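PDB 5OHU: soluble lytic murein transglycosylase, which cleaves the glycan strands of bacterial peptidoglycan as a lytic transglycosylase, acting both from strand ends and within strands. Local coordinates for residues K487-H492 and G554-S559. Numbering follows the deposited sequence.
Sequences KNRGLH and GAAYLS
Arg-489 lays the aliphatic part of its side chain over one turn of helix 547-564, meeting Ala-555, Ala-556 and Ser-559. Its CB abuts Ser-559 CB at 3.8 Å, CG lies over the carbonyl of Ala-555, and CD reaches Ala-556 CA at 3.7 Å. CG stands anti to the carbonyl carbon (chi1 -59°), and bends at chi2 and chi3 then fold the chain back, so the guanidinium ends over its own segment, with Asn-488 CB lying 3.6 Å above one face, toward its rim. The methylenes do the packing on the helix; NH1 makes a long, weak ion pair with Glu-485.

Leu-491 makes the second half of the contact, its two methyls touching different residues of the helix. CD1 sits 3.8 Å from Ala-555 O and 4.0 Å from Leu-558 CG, the two leucine side chains running at a slant to each other; CD2 touches Ser-559 CB at 4.0 Å. Ser-559 thus lies against both residues. Its hydroxyl is turned back to its own helix, giving its proton to Ala-556 O (2.7 Å), with the donor tilted 16° from the carbonyl plane, while its oxygen still lies against Arg-489 CD.

A Schellman motif shapes that loop: Gly-490, at positive phi, ends helix 479-488, with Gly-490 N bonded to Lys-487 O and Leu-491 N bonded back to the last turn of that helix. The chain reverses there and brings Arg-489 and Leu-491 to the same helix before His-492 takes the N-cap position of helix 493-504. Within the lysozyme-like SLT domain, the contact thus seats the turn between helices 479-488 and 493-504 on helix 547-564, where Ala-555 and Leu-558 also pack on helix 493-504 and Ala-556 on helix 524-534.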
loop_
_atom_site.group_PDB
_atom_site.type_symbol
_atom_site.label_atom_id
_atom_site.label_comp_id
_atom_site.label_asym_id
_atom_site.label_seq_id
_atom_site.Cartn_x
_atom_site.Cartn_y
_atom_site.Cartn_z
ATOM N N LYS A 487 -12.024 22.537 20.534
ATOM C CA LYS A 487 -12.456 23.856 20.975
ATOM C C LYS A 487 -11.311 24.612 21.636
ATOM O O LYS A 487 -11.045 25.766 21.292
ATOM C CB LYS A 487 -13.639 23.724 21.935
ATOM C CG LYS A 487 -14.138 25.070 22.444
ATOM C CD LYS A 487 -15.530 24.985 23.044
ATOM C CE LYS A 487 -15.808 26.213 23.883
ATOM N NZ LYS A 487 -14.699 26.462 24.858
ATOM N N ASN A 488 -10.619 23.962 22.588
ATOM C CA ASN A 488 -9.453 24.560 23.245
ATOM C C ASN A 488 -8.403 25.048 22.255
ATOM O O ASN A 488 -7.810 26.116 22.448
ATOM C CB ASN A 488 -8.813 23.560 24.206
ATOM C CG ASN A 488 -9.669 23.286 25.430
ATOM O OD1 ASN A 488 -10.736 23.876 25.615
ATOM N ND2 ASN A 488 -9.208 22.364 26.262
ATOM N N ARG A 489 -8.143 24.285 21.196
ATOM C CA ARG A 489 -7.100 24.650 20.248
ATOM C C ARG A 489 -7.625 25.442 19.050
ATOM O O ARG A 489 -6.871 25.689 18.106
ATOM C CB ARG A 489 -6.359 23.387 19.782
ATOM C CG ARG A 489 -5.708 22.603 20.920
ATOM C CD ARG A 489 -4.447 23.277 21.405
ATOM N NE ARG A 489 -4.698 24.221 22.509
ATOM C CZ ARG A 489 -5.020 23.893 23.765
ATOM N NH1 ARG A 489 -5.126 22.622 24.131
ATOM N NH2 ARG A 489 -5.222 24.848 24.658
ATOM N N GLY A 490 -8.897 25.828 19.053
ATOM C CA GLY A 490 -9.408 26.637 17.948
ATOM C C GLY A 490 -9.544 25.933 16.613
ATOM O O GLY A 490 -9.410 26.574 15.557
ATOM N N LEU A 491 -9.825 24.631 16.628
ATOM C CA LEU A 491 -9.954 23.848 15.406
ATOM C C LEU A 491 -11.404 23.477 15.139
ATOM O O LEU A 491 -12.197 23.307 16.070
ATOM C CB LEU A 491 -9.120 22.561 15.474
ATOM C CG LEU A 491 -7.654 22.760 15.860
ATOM C CD1 LEU A 491 -6.938 21.426 15.879
ATOM C CD2 LEU A 491 -6.989 23.677 14.873
ATOM N N HIS A 492 -11.743 23.358 13.851
ATOM C CA HIS A 492 -13.008 22.728 13.485
ATOM C C HIS A 492 -12.975 21.306 14.014
ATOM O O HIS A 492 -12.059 20.543 13.692
ATOM C CB HIS A 492 -13.218 22.725 11.961
ATOM C CG HIS A 492 -13.263 24.084 11.323
ATOM N ND1 HIS A 492 -13.562 24.264 9.988
ATOM C CD2 HIS A 492 -13.038 25.323 11.822
ATOM C CE1 HIS A 492 -13.528 25.552 9.695
ATOM N NE2 HIS A 492 -13.207 26.218 10.789
ATOM N N GLY A 554 -2.238 15.352 20.261
ATOM C CA GLY A 554 -2.484 15.403 18.828
ATOM C C GLY A 554 -3.211 16.670 18.404
ATOM O O GLY A 554 -2.898 17.258 17.364
ATOM N N ALA A 555 -4.199 17.103 19.193
ATOM C CA ALA A 555 -4.909 18.342 18.880
ATOM C C ALA A 555 -3.973 19.534 18.942
ATOM O O ALA A 555 -4.038 20.423 18.084
ATOM C CB ALA A 555 -6.080 18.552 19.847
ATOM N N ALA A 556 -3.113 19.578 19.962
ATOM C CA ALA A 556 -2.156 20.670 20.079
ATOM C C ALA A 556 -1.209 20.702 18.883
ATOM O O ALA A 556 -1.045 21.741 18.236
ATOM C CB ALA A 556 -1.377 20.542 21.391
ATOM N N TYR A 557 -0.580 19.567 18.566
ATOM C CA TYR A 557 0.318 19.527 17.415
ATOM C C TYR A 557 -0.411 19.910 16.130
ATOM O O TYR A 557 0.094 20.710 15.332
ATOM C CB TYR A 557 0.948 18.140 17.276
ATOM C CG TYR A 557 1.768 18.053 16.017
ATOM C CD1 TYR A 557 3.028 18.646 15.959
ATOM C CD2 TYR A 557 1.284 17.398 14.894
ATOM C CE1 TYR A 557 3.784 18.590 14.814
ATOM C CE2 TYR A 557 2.030 17.335 13.737
ATOM C CZ TYR A 557 3.279 17.935 13.705
ATOM O OH TYR A 557 4.031 17.893 12.560
ATOM N N LEU A 558 -1.612 19.372 15.930
ATOM C CA LEU A 558 -2.405 19.711 14.753
ATOM C C LEU A 558 -2.672 21.214 14.672
ATOM O O LEU A 558 -2.683 21.795 13.578
ATOM C CB LEU A 558 -3.713 18.921 14.787
ATOM C CG LEU A 558 -4.678 19.019 13.609
ATOM C CD1 LEU A 558 -3.996 18.643 12.304
ATOM C CD2 LEU A 558 -5.874 18.123 13.869
ATOM N N SER A 559 -2.864 21.872 15.818
ATOM C CA SER A 559 -3.118 23.307 15.774
ATOM C C SER A 559 -1.863 24.088 15.406
ATOM O O SER A 559 -1.968 25.161 14.806
ATOM C CB SER A 559 -3.686 23.790 17.110
ATOM O OG SER A 559 -2.659 23.907 18.075
#